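Local coordinates for chitooligosaccharide oxidase (PDB 6Y0R), which oxidises the C1 hydroxyl of chitooligosaccharides to the lactone with its FAD cofactor, passing the electrons to molecular oxygen to give hydrogen peroxide, at residues R173-T178 with A281-E286; Q255-G260 with L293-Q298; D311-V316 with V324-T329; L351-S356 with S434-G439; S368-W373 with Q416-G421. All coordinates share one frame; numbering follows the deposited sequence.

Interaction 1: R173-T178 with A281-E286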
# COMPACT_ATOMS: atom_id res chain seq x y z
N ARG A 173 -12.72 6.72 0.69
CA ARG A 173 -14.12 6.50 0.25
C ARG A 173 -14.58 7.76 -0.47
O ARG A 173 -15.48 7.64 -1.30
CB ARG A 173 -15.04 6.10 1.38
CG ARG A 173 -14.66 4.75 1.97
CD ARG A 173 -15.63 4.22 2.99
NE ARG A 173 -16.92 3.82 2.43
CZ ARG A 173 -18.03 4.53 2.45
NH1 ARG A 173 -18.04 5.75 2.97
NH2 ARG A 173 -19.12 4.00 1.94
N LYS A 174 -13.98 8.92 -0.21
CA LYS A 174 -14.39 10.14 -0.97
C LYS A 174 -13.60 10.30 -2.27
O LYS A 174 -14.19 10.71 -3.29
CB LYS A 174 -14.22 11.38 -0.10
CG LYS A 174 -14.66 12.67 -0.75
CD LYS A 174 -16.17 12.74 -0.94
CE LYS A 174 -16.56 14.00 -1.69
NZ LYS A 174 -18.03 14.16 -1.66
N HIS A 175 -12.30 10.01 -2.26
CA HIS A 175 -11.40 10.40 -3.38
C HIS A 175 -10.76 9.18 -4.05
O HIS A 175 -10.15 9.36 -5.10
CB HIS A 175 -10.35 11.40 -2.92
CG HIS A 175 -10.92 12.73 -2.56
ND1 HIS A 175 -11.49 13.57 -3.52
CD2 HIS A 175 -11.06 13.35 -1.37
CE1 HIS A 175 -11.92 14.68 -2.89
NE2 HIS A 175 -11.70 14.56 -1.58
N GLY A 176 -10.95 7.99 -3.51
CA GLY A 176 -10.45 6.75 -4.11
C GLY A 176 -9.11 6.33 -3.56
O GLY A 176 -8.58 6.99 -2.64
N LEU A 177 -8.52 5.34 -4.22
CA LEU A 177 -7.13 4.95 -3.97
C LEU A 177 -6.23 5.99 -4.58
O LEU A 177 -6.67 6.80 -5.43
CB LEU A 177 -6.84 3.58 -4.60
CG LEU A 177 -7.75 2.45 -4.17
CD1 LEU A 177 -7.60 1.23 -5.09
CD2 LEU A 177 -7.49 2.09 -2.72
N THR A 178 -4.97 6.01 -4.18
CA THR A 178 -4.03 6.99 -4.74
C THR A 178 -4.09 6.88 -6.27
O THR A 178 -4.09 7.90 -6.98
CB THR A 178 -2.61 6.82 -4.21
OG1 THR A 178 -2.63 6.64 -2.82
CG2 THR A 178 -1.73 8.01 -4.50
N ALA A 281 -11.79 9.04 9.72
CA ALA A 281 -11.77 10.47 9.40
C ALA A 281 -13.04 10.84 8.65
O ALA A 281 -13.54 10.06 7.87
CB ALA A 281 -10.58 10.85 8.57
N TYR A 282 -13.48 12.08 8.88
CA TYR A 282 -14.74 12.59 8.30
C TYR A 282 -14.44 13.95 7.65
O TYR A 282 -13.97 14.87 8.32
CB TYR A 282 -15.78 12.73 9.40
CG TYR A 282 -17.07 13.38 8.94
CD1 TYR A 282 -18.03 12.63 8.30
CD2 TYR A 282 -17.32 14.71 9.20
CE1 TYR A 282 -19.23 13.18 7.87
CE2 TYR A 282 -18.51 15.29 8.76
CZ TYR A 282 -19.47 14.52 8.12
OH TYR A 282 -20.64 15.09 7.69
N ILE A 283 -14.71 14.08 6.36
CA ILE A 283 -14.51 15.38 5.68
C ILE A 283 -15.68 16.28 6.10
O ILE A 283 -16.82 16.11 5.65
CB ILE A 283 -14.40 15.23 4.17
CG1 ILE A 283 -13.23 14.32 3.80
CG2 ILE A 283 -14.23 16.58 3.49
CD1 ILE A 283 -13.34 13.84 2.40
N GLY A 284 -15.39 17.19 6.99
CA GLY A 284 -16.40 18.07 7.60
C GLY A 284 -16.09 18.29 9.06
O GLY A 284 -15.02 17.85 9.55
N ASP A 285 -16.98 19.00 9.77
CA ASP A 285 -16.70 19.39 11.17
C ASP A 285 -17.22 18.39 12.20
O ASP A 285 -17.90 17.40 11.87
CB ASP A 285 -17.22 20.80 11.44
CG ASP A 285 -18.72 20.97 11.40
OD1 ASP A 285 -19.45 19.99 11.58
OD2 ASP A 285 -19.14 22.13 11.26
N GLU A 286 -16.88 18.64 13.44
CA GLU A 286 -17.15 17.67 14.52
C GLU A 286 -18.65 17.48 14.69
O GLU A 286 -19.11 16.31 14.85
CB GLU A 286 -16.49 18.12 15.81
CG GLU A 286 -16.75 17.13 16.92
CD GLU A 286 -15.91 17.33 18.18
OE1 GLU A 286 -15.03 18.22 18.18
OE2 GLU A 286 -16.09 16.55 19.13

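Interaction 2: Q255-G260 with L293-Q298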
# COMPACT_ATOMS: atom_id res chain seq x y z
N GLN A 255 -20.07 -3.16 9.72
CA GLN A 255 -20.11 -3.44 8.27
C GLN A 255 -21.39 -2.87 7.62
O GLN A 255 -21.29 -2.25 6.55
CB GLN A 255 -20.01 -4.94 8.07
CG GLN A 255 -20.38 -5.36 6.67
CD GLN A 255 -20.46 -6.85 6.52
OE1 GLN A 255 -21.52 -7.48 6.69
NE2 GLN A 255 -19.33 -7.45 6.28
N GLU A 256 -22.55 -3.15 8.19
CA GLU A 256 -23.85 -2.73 7.58
C GLU A 256 -23.93 -1.21 7.55
O GLU A 256 -24.48 -0.68 6.55
CB GLU A 256 -25.02 -3.32 8.37
CG GLU A 256 -25.09 -4.83 8.23
CD GLU A 256 -25.10 -5.33 6.80
OE1 GLU A 256 -24.13 -5.96 6.37
OE2 GLU A 256 -26.08 -5.07 6.10
N PHE A 257 -23.47 -0.52 8.60
CA PHE A 257 -23.41 0.96 8.60
C PHE A 257 -22.53 1.42 7.44
O PHE A 257 -22.85 2.34 6.71
CB PHE A 257 -22.92 1.49 9.95
CG PHE A 257 -22.80 2.98 10.01
CD1 PHE A 257 -23.89 3.77 10.35
CD2 PHE A 257 -21.60 3.60 9.76
CE1 PHE A 257 -23.78 5.15 10.41
CE2 PHE A 257 -21.48 4.98 9.83
CZ PHE A 257 -22.56 5.76 10.18
N GLY A 258 -21.39 0.76 7.26
CA GLY A 258 -20.43 1.12 6.21
C GLY A 258 -21.03 1.04 4.83
O GLY A 258 -20.68 1.90 3.99
N LYS A 259 -21.90 0.07 4.58
CA LYS A 259 -22.51 -0.09 3.23
C LYS A 259 -23.24 1.19 2.82
O LYS A 259 -23.18 1.58 1.64
CB LYS A 259 -23.51 -1.25 3.16
CG LYS A 259 -22.93 -2.62 3.35
CD LYS A 259 -24.03 -3.65 3.11
CE LYS A 259 -23.57 -5.08 3.01
NZ LYS A 259 -24.68 -6.02 3.28
N GLY A 260 -23.95 1.82 3.74
CA GLY A 260 -24.79 2.96 3.35
C GLY A 260 -24.19 4.32 3.69
O GLY A 260 -24.78 5.34 3.30
N LEU A 293 -22.49 9.74 12.76
CA LEU A 293 -22.18 8.46 13.47
C LEU A 293 -23.28 8.02 14.43
O LEU A 293 -23.23 6.90 14.92
CB LEU A 293 -20.87 8.61 14.23
CG LEU A 293 -19.62 8.52 13.39
CD1 LEU A 293 -18.40 8.63 14.32
CD2 LEU A 293 -19.57 7.25 12.59
N GLN A 294 -24.23 8.90 14.77
CA GLN A 294 -25.21 8.59 15.83
C GLN A 294 -25.90 7.25 15.55
O GLN A 294 -26.07 6.49 16.48
CB GLN A 294 -26.17 9.77 16.03
CG GLN A 294 -26.84 9.79 17.39
CD GLN A 294 -25.95 9.56 18.60
OE1 GLN A 294 -24.84 10.06 18.71
NE2 GLN A 294 -26.44 8.77 19.54
N PRO A 295 -26.31 6.86 14.32
CA PRO A 295 -26.89 5.52 14.14
C PRO A 295 -25.99 4.35 14.54
O PRO A 295 -26.47 3.33 15.03
CB PRO A 295 -27.20 5.46 12.63
CG PRO A 295 -27.32 6.91 12.24
CD PRO A 295 -26.30 7.65 13.09
N LEU A 296 -24.69 4.47 14.27
CA LEU A 296 -23.74 3.41 14.66
C LEU A 296 -23.58 3.40 16.17
O LEU A 296 -23.61 2.32 16.77
CB LEU A 296 -22.39 3.69 14.01
CG LEU A 296 -21.37 2.60 14.28
CD1 LEU A 296 -21.82 1.33 13.62
CD2 LEU A 296 -20.00 3.06 13.80
N VAL A 297 -23.45 4.56 16.79
CA VAL A 297 -23.41 4.65 18.27
C VAL A 297 -24.64 3.95 18.85
O VAL A 297 -24.51 3.14 19.80
CB VAL A 297 -23.31 6.13 18.68
CG1 VAL A 297 -23.55 6.32 20.15
CG2 VAL A 297 -22.00 6.72 18.19
N GLN A 298 -25.83 4.21 18.29
CA GLN A 298 -27.09 3.60 18.78
C GLN A 298 -27.08 2.09 18.53
O GLN A 298 -27.64 1.35 19.35
CB GLN A 298 -28.30 4.30 18.15
CG GLN A 298 -28.57 5.66 18.79
CD GLN A 298 -30.05 5.90 19.05
OE1 GLN A 298 -30.84 4.97 19.18
NE2 GLN A 298 -30.45 7.16 19.07

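Interaction 3: D311-V316 with V324-T329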
# COMPACT_ATOMS: atom_id res chain seq x y z
N ASP A 311 -7.17 20.63 10.03
CA ASP A 311 -7.04 20.77 8.57
C ASP A 311 -6.27 19.57 8.06
O ASP A 311 -5.81 18.72 8.85
CB ASP A 311 -6.44 22.14 8.19
CG ASP A 311 -5.02 22.35 8.65
OD1 ASP A 311 -4.24 21.36 8.71
OD2 ASP A 311 -4.70 23.53 8.93
N TRP A 312 -6.18 19.46 6.76
CA TRP A 312 -5.56 18.29 6.11
C TRP A 312 -4.16 18.02 6.66
O TRP A 312 -3.79 16.88 6.99
CB TRP A 312 -5.54 18.54 4.60
CG TRP A 312 -4.85 17.45 3.86
CD1 TRP A 312 -3.64 17.47 3.25
CD2 TRP A 312 -5.34 16.11 3.76
NE1 TRP A 312 -3.35 16.23 2.74
CE2 TRP A 312 -4.38 15.39 3.01
CE3 TRP A 312 -6.49 15.46 4.23
CZ2 TRP A 312 -4.55 14.04 2.69
CZ3 TRP A 312 -6.66 14.15 3.88
CH2 TRP A 312 -5.71 13.46 3.13
N MET A 313 -3.29 19.04 6.75
CA MET A 313 -1.91 18.81 7.20
C MET A 313 -1.92 18.38 8.67
O MET A 313 -1.10 17.55 9.05
CB MET A 313 -1.06 20.06 6.96
CG MET A 313 0.38 19.83 7.04
SD MET A 313 1.00 18.82 5.65
CE MET A 313 1.78 17.55 6.64
N GLY A 314 -2.85 18.91 9.47
CA GLY A 314 -3.10 18.47 10.87
C GLY A 314 -3.51 17.00 10.96
O GLY A 314 -3.04 16.29 11.87
N LEU A 315 -4.33 16.56 10.02
CA LEU A 315 -4.80 15.16 9.95
C LEU A 315 -3.59 14.29 9.60
O LEU A 315 -3.39 13.25 10.26
CB LEU A 315 -5.93 15.12 8.91
CG LEU A 315 -6.79 13.86 8.82
CD1 LEU A 315 -6.02 12.73 8.23
CD2 LEU A 315 -7.50 13.52 10.09
N VAL A 316 -2.81 14.64 8.56
CA VAL A 316 -1.58 13.89 8.17
C VAL A 316 -0.63 13.79 9.37
O VAL A 316 -0.06 12.72 9.63
CB VAL A 316 -0.90 14.56 6.98
CG1 VAL A 316 0.49 13.99 6.70
CG2 VAL A 316 -1.81 14.55 5.77
N VAL A 324 7.28 11.40 14.89
CA VAL A 324 7.70 10.91 13.54
C VAL A 324 7.92 12.13 12.64
O VAL A 324 7.12 13.10 12.70
CB VAL A 324 6.65 9.94 12.95
CG1 VAL A 324 7.00 9.52 11.54
CG2 VAL A 324 6.44 8.72 13.85
N ASN A 325 8.97 12.09 11.82
CA ASN A 325 9.24 13.11 10.78
C ASN A 325 8.13 13.02 9.74
O ASN A 325 8.04 11.99 9.07
CB ASN A 325 10.63 12.94 10.18
CG ASN A 325 11.06 14.03 9.23
OD1 ASN A 325 12.17 13.98 8.70
ND2 ASN A 325 10.22 15.02 8.97
N VAL A 326 7.34 14.07 9.62
CA VAL A 326 6.20 14.14 8.68
C VAL A 326 6.69 14.61 7.30
O VAL A 326 5.89 14.51 6.35
CB VAL A 326 5.08 15.02 9.25
CG1 VAL A 326 3.87 15.04 8.34
CG2 VAL A 326 4.70 14.52 10.63
N ASN A 327 7.94 15.02 7.18
CA ASN A 327 8.48 15.48 5.88
C ASN A 327 9.82 14.83 5.59
O ASN A 327 10.83 15.51 5.41
CB ASN A 327 8.48 16.99 5.80
CG ASN A 327 8.90 17.49 4.43
OD1 ASN A 327 8.71 16.83 3.41
ND2 ASN A 327 9.52 18.65 4.40
N PRO A 328 9.89 13.48 5.54
CA PRO A 328 11.19 12.82 5.34
C PRO A 328 11.67 12.87 3.89
O PRO A 328 10.92 12.53 2.99
CB PRO A 328 10.89 11.39 5.81
CG PRO A 328 9.45 11.20 5.44
CD PRO A 328 8.79 12.53 5.69
N THR A 329 12.89 13.35 3.68
CA THR A 329 13.55 13.36 2.36
C THR A 329 14.97 12.80 2.45
O THR A 329 15.54 12.55 1.38
CB THR A 329 13.54 14.76 1.76
OG1 THR A 329 14.26 15.59 2.67
CG2 THR A 329 12.16 15.32 1.55

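Interaction 4: L351-S356 with S434-G439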
# COMPACT_ATOMS: atom_id res chain seq x y z
N LEU A 351 -23.21 -12.67 9.55
CA LEU A 351 -23.03 -12.65 11.03
C LEU A 351 -22.45 -14.00 11.46
O LEU A 351 -21.56 -14.02 12.29
CB LEU A 351 -24.39 -12.41 11.70
CG LEU A 351 -24.46 -12.43 13.23
CD1 LEU A 351 -23.61 -11.29 13.81
CD2 LEU A 351 -25.86 -12.39 13.80
N ALA A 352 -22.76 -15.07 10.95
CA ALA A 352 -22.13 -16.38 11.26
C ALA A 352 -20.62 -16.33 10.97
O ALA A 352 -19.83 -16.86 11.74
CB ALA A 352 -22.83 -17.46 10.47
N GLU A 353 -20.21 -15.72 9.85
CA GLU A 353 -18.77 -15.54 9.53
C GLU A 353 -18.11 -14.65 10.59
O GLU A 353 -17.02 -14.95 11.05
CB GLU A 353 -18.62 -14.98 8.12
CG GLU A 353 -18.90 -16.04 7.08
CD GLU A 353 -19.26 -15.61 5.66
OE1 GLU A 353 -19.64 -14.43 5.43
OE2 GLU A 353 -19.20 -16.51 4.78
N PHE A 354 -18.77 -13.57 11.04
CA PHE A 354 -18.17 -12.75 12.10
C PHE A 354 -18.06 -13.58 13.38
O PHE A 354 -17.08 -13.42 14.12
CB PHE A 354 -18.93 -11.45 12.32
CG PHE A 354 -18.65 -10.38 11.30
CD1 PHE A 354 -17.37 -9.88 11.16
CD2 PHE A 354 -19.65 -9.89 10.46
CE1 PHE A 354 -17.10 -8.88 10.24
CE2 PHE A 354 -19.37 -8.88 9.54
CZ PHE A 354 -18.10 -8.37 9.44
N LYS A 355 -19.04 -14.44 13.68
CA LYS A 355 -18.95 -15.33 14.87
C LYS A 355 -17.73 -16.26 14.79
O LYS A 355 -17.02 -16.35 15.79
CB LYS A 355 -20.22 -16.16 15.05
CG LYS A 355 -21.37 -15.38 15.66
CD LYS A 355 -22.60 -16.24 15.96
CE LYS A 355 -23.75 -15.37 16.42
NZ LYS A 355 -25.06 -16.06 16.31
N SER A 356 -17.42 -16.83 13.62
CA SER A 356 -16.23 -17.71 13.44
C SER A 356 -14.97 -16.91 13.73
O SER A 356 -14.08 -17.37 14.44
CB SER A 356 -16.14 -18.28 12.06
OG SER A 356 -17.32 -19.01 11.78
N SER A 434 -11.98 -19.10 4.80
CA SER A 434 -12.27 -20.53 4.49
C SER A 434 -13.78 -20.72 4.30
O SER A 434 -14.19 -21.75 3.74
CB SER A 434 -11.66 -21.45 5.51
OG SER A 434 -12.27 -21.27 6.77
N SER A 435 -14.61 -19.75 4.69
CA SER A 435 -16.07 -19.82 4.53
C SER A 435 -16.53 -19.05 3.29
O SER A 435 -17.74 -19.07 3.05
CB SER A 435 -16.76 -19.31 5.76
OG SER A 435 -16.73 -17.90 5.76
N LEU A 436 -15.64 -18.38 2.54
CA LEU A 436 -16.04 -17.53 1.38
C LEU A 436 -16.06 -18.31 0.06
O LEU A 436 -15.24 -19.22 -0.08
CB LEU A 436 -15.04 -16.39 1.27
CG LEU A 436 -15.05 -15.40 2.42
CD1 LEU A 436 -14.02 -14.30 2.19
CD2 LEU A 436 -16.45 -14.82 2.64
N LYS A 437 -16.92 -17.93 -0.88
CA LYS A 437 -16.98 -18.58 -2.22
C LYS A 437 -15.65 -18.31 -2.94
O LYS A 437 -15.16 -17.19 -2.84
CB LYS A 437 -18.13 -18.01 -3.07
CG LYS A 437 -19.53 -18.47 -2.68
CD LYS A 437 -20.64 -17.74 -3.44
CE LYS A 437 -20.86 -16.31 -2.97
NZ LYS A 437 -21.31 -15.43 -4.08
N ALA A 438 -15.12 -19.31 -3.64
CA ALA A 438 -13.87 -19.20 -4.42
C ALA A 438 -14.06 -18.09 -5.45
O ALA A 438 -15.19 -17.94 -5.98
CB ALA A 438 -13.54 -20.52 -5.06
N GLY A 439 -13.04 -17.25 -5.64
CA GLY A 439 -13.05 -16.19 -6.66
C GLY A 439 -13.69 -14.90 -6.19
O GLY A 439 -13.70 -13.96 -6.97

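Interaction 5: S368-W373 with Q416-G421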
# COMPACT_ATOMS: atom_id res chain seq x y z
N SER A 368 -2.60 -16.20 22.72
CA SER A 368 -1.31 -16.12 21.98
C SER A 368 -0.32 -15.24 22.74
O SER A 368 -0.73 -14.19 23.26
CB SER A 368 -1.51 -15.58 20.57
OG SER A 368 -0.28 -15.54 19.88
N SER A 369 0.95 -15.63 22.80
CA SER A 369 2.02 -14.77 23.37
C SER A 369 2.41 -13.69 22.35
O SER A 369 3.12 -12.73 22.73
CB SER A 369 3.22 -15.58 23.74
OG SER A 369 3.59 -16.39 22.64
N HIS A 370 1.95 -13.81 21.11
CA HIS A 370 2.37 -12.90 20.01
C HIS A 370 1.72 -11.53 20.17
O HIS A 370 0.56 -11.51 20.57
CB HIS A 370 2.00 -13.50 18.68
CG HIS A 370 2.89 -14.63 18.30
ND1 HIS A 370 3.10 -15.72 19.12
CD2 HIS A 370 3.58 -14.88 17.17
CE1 HIS A 370 3.89 -16.58 18.52
NE2 HIS A 370 4.18 -16.09 17.32
N SER A 371 2.43 -10.45 19.83
CA SER A 371 1.86 -9.07 19.78
C SER A 371 1.25 -8.88 18.38
O SER A 371 1.93 -8.38 17.46
CB SER A 371 2.82 -7.99 20.17
OG SER A 371 4.05 -8.15 19.53
N TRP A 372 0.11 -9.50 18.19
CA TRP A 372 -0.60 -9.46 16.89
C TRP A 372 -1.61 -8.31 16.90
O TRP A 372 -2.04 -7.88 17.96
CB TRP A 372 -1.24 -10.80 16.57
CG TRP A 372 -2.32 -11.18 17.53
CD1 TRP A 372 -2.19 -11.95 18.65
CD2 TRP A 372 -3.71 -10.82 17.46
NE1 TRP A 372 -3.39 -12.04 19.31
CE2 TRP A 372 -4.34 -11.36 18.59
CE3 TRP A 372 -4.47 -10.04 16.59
CZ2 TRP A 372 -5.70 -11.19 18.85
CZ3 TRP A 372 -5.81 -9.87 16.84
CH2 TRP A 372 -6.42 -10.42 17.96
N TRP A 373 -1.99 -7.81 15.73
CA TRP A 373 -3.15 -6.88 15.65
C TRP A 373 -3.73 -7.00 14.25
O TRP A 373 -3.08 -7.56 13.35
CB TRP A 373 -2.81 -5.42 15.95
CG TRP A 373 -1.69 -4.83 15.16
CD1 TRP A 373 -0.39 -4.76 15.55
CD2 TRP A 373 -1.76 -4.19 13.87
NE1 TRP A 373 0.36 -4.13 14.59
CE2 TRP A 373 -0.46 -3.78 13.54
CE3 TRP A 373 -2.77 -4.02 12.93
CZ2 TRP A 373 -0.14 -3.12 12.35
CZ3 TRP A 373 -2.46 -3.40 11.72
CH2 TRP A 373 -1.15 -2.98 11.44
N GLN A 416 14.31 -13.18 16.56
CA GLN A 416 13.98 -13.89 15.31
C GLN A 416 12.47 -14.14 15.32
O GLN A 416 11.90 -14.53 16.36
CB GLN A 416 14.80 -15.16 15.14
CG GLN A 416 16.22 -14.86 14.69
CD GLN A 416 17.06 -16.10 14.47
OE1 GLN A 416 16.92 -17.10 15.16
NE2 GLN A 416 17.97 -16.02 13.50
N TYR A 417 11.82 -13.87 14.20
CA TYR A 417 10.37 -14.12 14.03
C TYR A 417 10.09 -15.62 14.13
O TYR A 417 10.63 -16.43 13.39
CB TYR A 417 9.88 -13.51 12.71
CG TYR A 417 8.38 -13.59 12.65
CD1 TYR A 417 7.61 -12.63 13.28
CD2 TYR A 417 7.73 -14.65 12.03
CE1 TYR A 417 6.24 -12.73 13.33
CE2 TYR A 417 6.35 -14.73 12.02
CZ TYR A 417 5.60 -13.76 12.67
OH TYR A 417 4.24 -13.89 12.66
N PRO A 418 9.22 -16.09 15.06
CA PRO A 418 9.00 -17.53 15.19
C PRO A 418 8.00 -18.09 14.17
O PRO A 418 7.07 -17.40 13.83
CB PRO A 418 8.45 -17.63 16.61
CG PRO A 418 7.68 -16.34 16.81
CD PRO A 418 8.43 -15.29 16.01
N SER A 419 8.18 -19.34 13.73
CA SER A 419 7.36 -19.91 12.62
C SER A 419 5.91 -20.15 13.07
O SER A 419 5.02 -20.14 12.17
CB SER A 419 8.00 -21.15 12.02
OG SER A 419 8.47 -22.02 13.04
N ASP A 420 5.62 -20.28 14.37
CA ASP A 420 4.21 -20.40 14.83
C ASP A 420 3.45 -19.10 14.53
O ASP A 420 2.23 -19.18 14.42
CB ASP A 420 4.04 -20.83 16.30
CG ASP A 420 4.62 -19.89 17.35
OD1 ASP A 420 5.19 -18.86 16.99
OD2 ASP A 420 4.53 -20.25 18.54
N GLY A 421 4.14 -17.98 14.34
CA GLY A 421 3.52 -16.70 13.91
C GLY A 421 2.85 -16.79 12.55
O GLY A 421 1.75 -16.18 12.35

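Interaction 1: R173-T178 with A281-E286
Ile283 pushes the end of its side chain against the root of Lys174, and the two side chains cross at about a right angle. The touching atom is Ile283 CD1, which sits 3.6 Å from both Lys174 CB and Lys174 CG and so rests on the first two methylenes. CB of the lysine already points at the strand, and a CG anti to the backbone N (chi1 -178°) comes within reach of the same methyl; a bend at chi2 (69°) then turns the rest of the chain aside, and its ammonium ends in a salt bridge with Glu264. The lysine's tip is thus held by the residue whose backbone pairs with the isoleucine it touches. Here the end of the short helix 172-175, part of the FAD-binding region, meets the end region of strand 275-283 in the seven-stranded antiparallel sheet. His175 adds a looser contact: Ile283 CD1 approaches its NE2 obliquely at 4.4 Å. Lys174 CG lies 3.6 Å above the plane of that imidazole, displaced toward its rim, while Phe227 stacks with the ring. Directly beyond His175 the chain leaves the helix at Gly176, with phi at 95°.

Interaction 2: Q255-G260 with L293-Q298
Two nearly antiparallel helices, 247-260 and 286-300, pack side by side through Phe257, which meets Leu293, Pro295 and Leu296. Their axes in these segments run 164° apart in direction, with a closest approach of 10.4 Å, and the aromatic ring fills much of that separation. Phe257 CG is anti to the backbone N (chi1 178°), which carries the ring out toward the other helix. Leu296 lies across one face: its CB is 4.0 Å from the ring centroid, almost on the normal, a CH-pi contact. The same leucine reaches back with CD1 to within 3.8 Å of Phe257 CB, thus gripping both stem and ring. Pro295 comes in at the edge, its CB 4.1 Å from Phe257 CE1. Leu293 sends CD2 obliquely to the far rim, 4.1 Å from Phe257 CE2, and touches Val305 of the adjoining strand as well. Helix 286-300 is kinked here, where Pro295 has no N-H to give and Leu296 N makes a weak bond to Leu293 O. Glu256 and Lys259 form a forked salt bridge along their own helix. It is apolar helix-to-helix packing in the helical layer beside the antiparallel sheet of an alpha+beta domain.

Interaction 3: D311-V316 with V324-T329
Val326 is the residue of 324-329 that touches 311-316, meeting Met313 and Val316 of the helix. Taken in order, the loop begins with Val324, whose side chain rests on Pro155, next to a cysteine that by similarity is one of the two covalent links to the flavin. The chain then brings in Val326, its CB directed at the helix. With CG1 anti to its backbone N (chi1 -177°), this methyl becomes the point of contact for both partners. Met313 comes at it tip to tip: its chain, bent at chi2 and chi3, places CE 3.7 Å from Val326 CG1. Val316 passes at a slant, its own CG1 3.9 Å from the same Val326 CG1. Thr317 and Ala320 touch Val326 too, so four residues along one flank of the helix receive this single side chain. Asn327 follows, its OD1 hydrogen-bonded to ND1 of His136, and then Pro328 packs on Arg133 and Thr329 on His136, fastening the loop to helix 134-145. Met313 also leans on Thr139 and Trp142 of that helix. Inside the other segment, Val316 CG2 lies 3.7 Å above the plane of the Trp312 indole, toward its rim. Asp311 OD1 accepts from Gly314 N at 2.9 Å, with an N-H...O angle of 165°. The pattern is that of an aspartate N-capped helix whose outgoing loop doubles back and packs a valine against its flank.

Interaction 4: L351-S356 with S434-G439
With chi1 at -74°, Glu353 has CG anti to its carbonyl carbon, and the chain is extended from there on, so the carboxylate is carried toward Ser435. The serine answers with chi1 at 78°, which holds OG between its backbone N and carbonyl carbon. The contact joins the first turn of helix 351-367 to the loop that leaves helix 420-433, two helices of the alpha+beta domain, at the protein surface. Ser435 OG stands 3.0 Å from Glu353 OE2, a hydrogen bond that is not settled, since the carbonyl O of Ile432 is a second possible acceptor for the one hydroxyl proton. OG also lies close over the glutamate stem, 3.1 Å from Glu353 CG. The other carboxylate oxygen, OE1, accepts from Thr350 N. This resembles one half of a capping box, where the third helical residue reaches back to the N of the residue just before the helix. That bond should hold the carboxylate in position and present OE2 to the loop. At the helix start, the backbone dipoles would probably help to stabilise the negative charge. Leu436 contributes an apolar flank, and it packs on Leu349 and Trp441 as well. Its methyl CD2 lies 3.9 Å from Glu353 OE2.

Interaction 5: S368-W373 with Q416-G421
His370 lays its imidazole into a notch formed by Pro418, Asp420 and Gly421. With chi1 at -74°, its CG is anti to the carbonyl carbon, and the ring is directed at the start of helix 420-433. The imidazole is probably turned over in the model, so its nitrogen and carbon positions are uncertain, while the location of the ring is not affected. Asp420 OD1 lies in the ring plane at the edge, 3.0 Å from the atom modelled as His370 NE2. A chi1 of 62° sets Asp420 CG between the backbone N and the carbonyl carbon, from where OD1 meets that edge, the carboxylate plane turned 63° from the ring. Pro418 CG and Gly421 CA each come in obliquely, both 3.5 Å from the atom modelled as NE2 of His370. Gly421 packs by its CA; the place a CB would take is occupied by Tyr417 OH, which is hydrogen-bonded to Asp409. Pro418 also packs on Tyr417, its CD 3.7 Å above the face of the phenol ring, toward the rim. Gly421 N closes the bend by bonding to Pro418 O. On the other segment, Ser368 OG accepts from His370 N at 3.1 Å, fixing the backbone from which the imidazole springs. Lys273 NZ binds the carbonyl oxygens of both Ser368 and His370. Ser371 then centres a tight bend closed by a weak bond from Trp372 N to His370 O. An ST turn followed by an inverse gamma turn thus leads helix 351-367 into strand 371-378 of the domain's antiparallel sheet.

In the fold
Interactions 1, 2 and 4 form a chain of touching contacts: Arg173 NH2 lies 3.3 Å from Gly258 O, joining 1 to 2 (centres about 16 Å apart), and Gln255 packs on Phe354 to join 2 to 4 (about 21 Å). Strand 275-283 of interaction 1 runs on into helix 286-300 of interaction 2, and their segments alternate along the chain. Interaction 5, on the same sheet as interaction 1, is nested in the loop that interaction 4 closes. Interactions 3 and 4 lie on opposite sides of the chain's centre, about 38 Å between centres. The FAD lies about 11 Å from the Val316 side chain (interaction 3) and about 13 Å from that of His175 (interaction 1).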